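Local coordinates for putative thioesterase II (Thermobifida fusca, PDB 3BBJ), which is a putative thioesterase II of the double hot-dog acyl-CoA thioesterase family that probably hydrolyses acyl-CoA thioesters, at residues Ala125-His130 against Phe155-Tyr160; Gly176-Ser181 against Asp200-Ile205; Leu208-Ser213 against Ala240-Gly245. One frame throughout, in Å; residues are numbered along the deposited sequence.

Contact 1 (Ala125-His130 against Phe155-Tyr160)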
# COMPACT_ATOMS: atom_id res chain seq x y z
N ALA A 125 21.42 -2.51 8.93
CA ALA A 125 22.59 -1.71 9.31
C ALA A 125 22.69 -0.44 8.48
O ALA A 125 22.81 -0.49 7.25
CB ALA A 125 23.87 -2.53 9.16
N ILE A 126 22.59 0.70 9.16
CA ILE A 126 22.78 2.02 8.55
C ILE A 126 23.87 2.74 9.34
O ILE A 126 23.82 2.74 10.57
CB ILE A 126 21.50 2.88 8.57
CG1 ILE A 126 20.34 2.14 7.89
CG2 ILE A 126 21.76 4.21 7.88
CD1 ILE A 126 19.11 2.99 7.64
N PRO A 127 24.86 3.33 8.64
CA PRO A 127 25.92 4.06 9.33
C PRO A 127 25.37 5.18 10.18
O PRO A 127 24.32 5.73 9.86
CB PRO A 127 26.73 4.65 8.19
CG PRO A 127 26.43 3.83 7.01
CD PRO A 127 25.05 3.33 7.18
N PRO A 128 26.06 5.53 11.28
CA PRO A 128 25.61 6.68 12.09
C PRO A 128 25.46 7.95 11.27
O PRO A 128 26.15 8.13 10.26
CB PRO A 128 26.72 6.83 13.13
CG PRO A 128 27.36 5.49 13.21
CD PRO A 128 27.26 4.89 11.85
N GLN A 129 24.57 8.83 11.72
CA GLN A 129 24.30 10.09 11.03
C GLN A 129 25.58 10.91 10.80
O GLN A 129 25.72 11.57 9.76
CB GLN A 129 23.28 10.91 11.82
CG GLN A 129 22.69 12.08 11.04
CD GLN A 129 21.61 12.80 11.81
OE1 GLN A 129 21.52 12.66 13.02
NE2 GLN A 129 20.79 13.58 11.11
N HIS A 130 26.52 10.86 11.75
CA HIS A 130 27.76 11.62 11.64
C HIS A 130 28.68 11.10 10.53
O HIS A 130 29.47 11.86 9.97
CB HIS A 130 28.50 11.71 12.99
CG HIS A 130 29.19 10.44 13.40
ND1 HIS A 130 28.68 9.58 14.35
CD2 HIS A 130 30.39 9.92 13.03
CE1 HIS A 130 29.52 8.57 14.53
NE2 HIS A 130 30.56 8.75 13.74
N PHE A 155 22.80 11.03 3.57
CA PHE A 155 22.90 9.74 2.90
C PHE A 155 24.10 8.96 3.41
O PHE A 155 25.13 9.54 3.70
CB PHE A 155 23.08 9.96 1.40
CG PHE A 155 22.01 10.80 0.77
CD1 PHE A 155 20.80 10.23 0.39
CD2 PHE A 155 22.22 12.14 0.51
CE1 PHE A 155 19.81 10.99 -0.22
CE2 PHE A 155 21.24 12.91 -0.09
CZ PHE A 155 20.03 12.33 -0.47
N SER A 156 23.97 7.64 3.49
CA SER A 156 25.13 6.81 3.76
C SER A 156 26.13 7.09 2.63
O SER A 156 25.73 7.57 1.57
CB SER A 156 24.76 5.33 3.76
OG SER A 156 24.24 4.95 2.50
N PRO A 157 27.43 6.81 2.85
CA PRO A 157 28.41 6.95 1.78
C PRO A 157 28.06 6.20 0.49
O PRO A 157 28.19 6.73 -0.61
CB PRO A 157 29.69 6.38 2.41
CG PRO A 157 29.53 6.61 3.85
CD PRO A 157 28.07 6.39 4.12
N ASP A 158 27.59 4.97 0.62
CA ASP A 158 27.20 4.21 -0.56
C ASP A 158 26.02 4.84 -1.28
O ASP A 158 25.93 4.79 -2.51
CB ASP A 158 26.86 2.76 -0.19
CG ASP A 158 28.09 1.94 0.12
OD1 ASP A 158 29.20 2.40 -0.21
OD2 ASP A 158 27.93 0.83 0.67
N SER A 159 25.09 5.42 -0.52
CA SER A 159 23.92 6.06 -1.13
C SER A 159 24.33 7.33 -1.87
O SER A 159 23.86 7.60 -2.99
CB SER A 159 22.87 6.37 -0.07
OG SER A 159 22.45 5.17 0.52
N TYR A 160 25.22 8.11 -1.25
CA TYR A 160 25.76 9.31 -1.89
C TYR A 160 26.47 8.91 -3.17
O TYR A 160 26.23 9.48 -4.23
CB TYR A 160 26.76 10.02 -0.97
CG TYR A 160 27.26 11.35 -1.53
CD1 TYR A 160 28.16 11.40 -2.59
CD2 TYR A 160 26.81 12.56 -0.99
CE1 TYR A 160 28.60 12.63 -3.11
CE2 TYR A 160 27.26 13.78 -1.48
CZ TYR A 160 28.15 13.81 -2.54
OH TYR A 160 28.59 15.03 -3.02
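Pro127 sets CG and CD of its ring against Ser156, and CG also against Pro157, at the start of helix 157-163, where Ser156 is the N-cap. The loop leading to strand 133-134 thereby packs on the turn that follows strand 151-155 in the C-terminal hot-dog domain. The backbones approach most closely at Pro127 and Ser156, with their CA atoms 6.3 Å apart. Two ring carbons do the touching: Pro127 CG lies 3.9 Å from Ser156 CB, and Pro127 CD lies 4.0 Å from that same CB. Pro157 adds a looser flank, its CD 4.2 Å from Pro127 CG, the two rings pointing in opposite senses as they pass.

Ser156 separates apolar from polar work. With OG set between the backbone N and the carbonyl carbon (chi1 60°), the hydroxyl turns into the helix start while the methylene meets the proline. Ser156 OG receives the backbone N of Ser159 at 3.2 Å, a capping bond with a moderately bent N-H...O angle of 148°. The first turn is closed by Tyr160 N to Ser156 O. On the strand side, Cys175 N bonds to Ser159 OG, tying the cap to strand 173-180. Ser159 OG in turn donates to Ser156 OG at 2.7 Å, so the N-cap oxygen accepts two bonds.

Contact 2 (Gly176-Ser181 against Asp200-Ile205)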
# COMPACT_ATOMS: atom_id res chain seq x y z
N GLY A 176 19.91 6.36 5.09
CA GLY A 176 20.47 7.48 5.78
C GLY A 176 19.46 8.02 6.75
O GLY A 176 18.66 7.27 7.30
N TYR A 177 19.51 9.33 6.96
CA TYR A 177 18.65 10.01 7.91
C TYR A 177 17.93 11.18 7.25
O TYR A 177 18.47 11.83 6.35
CB TYR A 177 19.50 10.48 9.11
CG TYR A 177 20.22 9.32 9.76
CD1 TYR A 177 21.37 8.80 9.18
CD2 TYR A 177 19.73 8.72 10.92
CE1 TYR A 177 22.03 7.73 9.73
CE2 TYR A 177 20.38 7.63 11.49
CZ TYR A 177 21.54 7.14 10.89
OH TYR A 177 22.20 6.07 11.43
N VAL A 178 16.70 11.42 7.69
CA VAL A 178 15.90 12.51 7.17
C VAL A 178 15.16 13.21 8.28
O VAL A 178 14.77 12.58 9.27
CB VAL A 178 14.86 12.02 6.15
CG1 VAL A 178 13.89 10.92 6.78
CG2 VAL A 178 14.11 13.20 5.57
N ASP A 179 14.97 14.52 8.11
CA ASP A 179 14.23 15.35 9.06
C ASP A 179 13.91 16.66 8.37
O ASP A 179 14.42 16.93 7.28
CB ASP A 179 15.11 15.62 10.30
CG ASP A 179 14.28 15.91 11.57
OD1 ASP A 179 13.07 16.23 11.48
OD2 ASP A 179 14.87 15.81 12.68
N LEU A 180 13.04 17.45 8.97
CA LEU A 180 12.81 18.83 8.53
C LEU A 180 14.14 19.61 8.60
O LEU A 180 14.99 19.32 9.43
CB LEU A 180 11.77 19.52 9.41
CG LEU A 180 10.34 18.95 9.36
CD1 LEU A 180 9.45 19.61 10.40
CD2 LEU A 180 9.77 19.13 7.96
N SER A 181 14.31 20.58 7.71
CA SER A 181 15.58 21.29 7.63
C SER A 181 15.88 22.21 8.84
O SER A 181 14.98 22.79 9.48
CB SER A 181 15.64 22.11 6.32
OG SER A 181 14.78 23.25 6.37
N ASP A 200 7.76 10.62 1.53
CA ASP A 200 7.90 11.14 0.17
C ASP A 200 8.93 12.26 0.10
O ASP A 200 8.90 13.07 -0.82
CB ASP A 200 6.56 11.69 -0.36
CG ASP A 200 6.57 11.91 -1.88
OD1 ASP A 200 7.17 11.09 -2.62
OD2 ASP A 200 5.95 12.88 -2.34
N ALA A 201 9.85 12.31 1.05
CA ALA A 201 10.83 13.41 1.08
C ALA A 201 12.21 13.02 0.55
O ALA A 201 13.17 13.80 0.71
CB ALA A 201 10.94 13.97 2.52
N LEU A 202 12.31 11.85 -0.10
CA LEU A 202 13.62 11.36 -0.57
C LEU A 202 13.72 11.34 -2.10
O LEU A 202 12.71 11.45 -2.80
CB LEU A 202 13.85 9.94 -0.06
CG LEU A 202 13.47 9.58 1.37
CD1 LEU A 202 13.30 8.05 1.45
CD2 LEU A 202 14.53 10.12 2.38
N PRO A 203 14.96 11.21 -2.63
CA PRO A 203 15.11 11.15 -4.09
C PRO A 203 14.34 9.98 -4.65
O PRO A 203 14.38 8.89 -4.06
CB PRO A 203 16.62 10.94 -4.30
CG PRO A 203 17.26 11.37 -3.06
CD PRO A 203 16.27 11.15 -1.95
N PRO A 204 13.57 10.19 -5.72
CA PRO A 204 12.88 9.07 -6.32
C PRO A 204 13.86 7.93 -6.64
O PRO A 204 14.88 8.16 -7.27
CB PRO A 204 12.26 9.67 -7.58
CG PRO A 204 12.01 11.09 -7.19
CD PRO A 204 13.21 11.47 -6.37
N ILE A 205 13.53 6.73 -6.16
CA ILE A 205 14.41 5.56 -6.30
C ILE A 205 14.69 5.18 -7.78
O ILE A 205 15.74 4.60 -8.12
CB ILE A 205 13.84 4.35 -5.49
CG1 ILE A 205 14.91 3.29 -5.27
CG2 ILE A 205 12.58 3.80 -6.17
CD1 ILE A 205 16.07 3.77 -4.44
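Val178 and Leu202 are brought together by their torsions. Val178 has CG2 anti to the backbone N and CG1 between N and the carbonyl carbon (chi1 58°), which spreads both methyls over the side of strand 173-180 that meets the loop. The CB of Leu202 is not aimed at the strand, but chi1 (-41°) and chi2 (158°) together bring CD2 nearer to it. The setting is the antiparallel sheet of the C-terminal hot-dog domain, packed here by the irregular segment 200-205 that follows helix 191-198.

The evidence for the fit is in the distances. Leu202 CD2 lies 4.2 Å from Val178 CB. The same CD2 is about equally far, near 4.5 Å, from Val178 CG1 and Val178 CG2; the methyl thus sits over the fork of the valine. Ala201 CB faces one prong alone, 4.5 Å from Val178 CG2. These are loose van der Waals contacts between buried groups, and Val153 and Phe235, on the neighbouring strands 151-155 and 233-243, carry the apolar packing further.

Polar groups fix the two ends. Asp200 OD2 binds Gly39 N, anchoring the loop at the start of helix 38-51 in the N-terminal half. At the strand's end, Asp179 OD2 bonds to Ser187 OG. Its other oxygen, Asp179 OD1, takes Leu180 N at 2.8 Å on the anti side, 28° out of the carboxylate plane.

Contact 3 (Leu208-Ser213 against Ala240-Gly245)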
# COMPACT_ATOMS: atom_id res chain seq x y z
N LEU A 208 17.99 5.91 -9.83
CA LEU A 208 19.13 4.99 -9.77
C LEU A 208 19.14 3.91 -10.85
O LEU A 208 20.11 3.18 -10.96
CB LEU A 208 19.16 4.27 -8.43
CG LEU A 208 19.40 5.14 -7.20
CD1 LEU A 208 19.35 4.26 -5.98
CD2 LEU A 208 20.73 5.88 -7.33
N LEU A 209 18.07 3.81 -11.64
CA LEU A 209 17.83 2.67 -12.55
C LEU A 209 17.58 3.02 -14.02
O LEU A 209 18.12 2.37 -14.91
CB LEU A 209 16.63 1.88 -12.03
CG LEU A 209 16.69 1.48 -10.55
CD1 LEU A 209 15.33 1.10 -10.01
CD2 LEU A 209 17.70 0.34 -10.34
N VAL A 210 16.69 3.98 -14.28
CA VAL A 210 16.47 4.48 -15.65
C VAL A 210 16.74 5.99 -15.61
O VAL A 210 16.97 6.55 -14.53
CB VAL A 210 15.06 4.13 -16.22
CG1 VAL A 210 14.82 2.62 -16.13
CG2 VAL A 210 13.94 4.89 -15.51
N ASP A 211 16.73 6.64 -16.77
CA ASP A 211 17.15 8.05 -16.82
C ASP A 211 15.99 9.05 -16.66
O ASP A 211 15.81 9.96 -17.47
CB ASP A 211 18.03 8.32 -18.06
CG ASP A 211 17.30 8.18 -19.37
OD1 ASP A 211 16.14 7.69 -19.38
OD2 ASP A 211 17.89 8.56 -20.41
N TRP A 212 15.20 8.85 -15.61
CA TRP A 212 14.14 9.76 -15.20
C TRP A 212 14.43 10.08 -13.75
O TRP A 212 14.62 9.16 -12.94
CB TRP A 212 12.77 9.12 -15.28
CG TRP A 212 12.19 9.10 -16.63
CD1 TRP A 212 12.24 8.08 -17.54
CD2 TRP A 212 11.40 10.13 -17.23
NE1 TRP A 212 11.55 8.43 -18.67
CE2 TRP A 212 11.02 9.68 -18.51
CE3 TRP A 212 10.96 11.39 -16.80
CZ2 TRP A 212 10.24 10.45 -19.37
CZ3 TRP A 212 10.19 12.17 -17.66
CH2 TRP A 212 9.84 11.69 -18.93
N SER A 213 14.44 11.36 -13.41
CA SER A 213 14.77 11.79 -12.07
C SER A 213 13.57 11.87 -11.15
O SER A 213 13.74 12.01 -9.94
CB SER A 213 15.49 13.13 -12.10
OG SER A 213 16.66 13.01 -12.90
N ALA A 240 11.76 -3.03 -6.35
CA ALA A 240 11.86 -4.42 -6.84
C ALA A 240 11.69 -4.53 -8.35
O ALA A 240 12.21 -5.46 -8.95
CB ALA A 240 10.85 -5.33 -6.11
N LEU A 241 11.00 -3.58 -8.98
CA LEU A 241 10.79 -3.68 -10.42
C LEU A 241 10.51 -2.36 -11.13
O LEU A 241 9.69 -1.55 -10.67
CB LEU A 241 9.63 -4.66 -10.72
CG LEU A 241 9.32 -5.00 -12.19
CD1 LEU A 241 10.38 -5.90 -12.76
CD2 LEU A 241 7.99 -5.68 -12.35
N VAL A 242 11.19 -2.15 -12.25
CA VAL A 242 10.87 -1.06 -13.16
C VAL A 242 10.48 -1.78 -14.45
O VAL A 242 11.30 -2.51 -15.01
CB VAL A 242 12.06 -0.15 -13.41
CG1 VAL A 242 11.70 0.87 -14.46
CG2 VAL A 242 12.52 0.52 -12.12
N SER A 243 9.24 -1.60 -14.90
CA SER A 243 8.76 -2.29 -16.10
C SER A 243 7.52 -1.58 -16.70
O SER A 243 6.59 -1.25 -15.97
CB SER A 243 8.46 -3.77 -15.79
OG SER A 243 8.08 -4.54 -16.95
N ASP A 244 7.56 -1.35 -18.01
CA ASP A 244 6.51 -0.64 -18.74
C ASP A 244 6.30 0.77 -18.15
O ASP A 244 5.17 1.28 -18.10
CB ASP A 244 5.22 -1.47 -18.75
CG ASP A 244 4.17 -0.96 -19.74
OD1 ASP A 244 4.52 -0.41 -20.81
OD2 ASP A 244 2.98 -1.13 -19.43
N GLY A 245 7.40 1.39 -17.73
CA GLY A 245 7.39 2.74 -17.17
C GLY A 245 7.01 2.84 -15.71
O GLY A 245 7.15 3.91 -15.09
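Between Leu209, Val210 and Val242 no flat group lies on a face or at an edge: the touching atoms are all methyls. The nearby indole of Trp212 packs on Val270 instead and leaves this meeting to the branched side chains.

Val242 is shared. With CG1 anti to its backbone N (chi1 174°) and CG2 anti to the carbonyl carbon, the two methyls diverge, and each finds its own partner. Leu209 CD1 comes within 3.6 Å of Val242 CG2, a close apolar approach. Val210 CG1 stands 3.9 Å from Val242 CG1. Both loop side chains lie slantwise to the valine.

The segment 208-213, in the loop leading toward strand 217-224, therefore packs on Val242 in the last part of strand 233-243 of the C-terminal hot-dog domain. Here the strand also serves the dimer, since Leu241 and Val242 pair antiparallel with a strand of the second subunit, so the sheet continues across the interface; Val210 additionally packs on Arg118 of that subunit. Built from methyl contacts alone, the junction lacks directional bonds between its two segments, and their cohesion probably comes from dispersion and removal of methyl surface from water.

All three contacts belong to the C-terminal hot-dog half and follow one another along the chain. Contacts 1 and 2 have centres 13 Å apart and are joined directly: Tyr177 OH lies 2.7 Å from Pro127 O, a probable hydrogen bond, and Tyr177 CE1 packs 3.4 Å from Gln129 N. Contacts 2 and 3 are 19 Å apart between centres, yet meet where Pro204 CG lies 3.4 Å from Ser213 O; their strands, 173-180 and 233-243, are also sheet neighbours. Contacts 1 and 3 do not touch, with nearest atoms about 6 Å apart. Contact 2 is the buried one, whereas contact 3 is where the sheet of this half runs on into the second subunit.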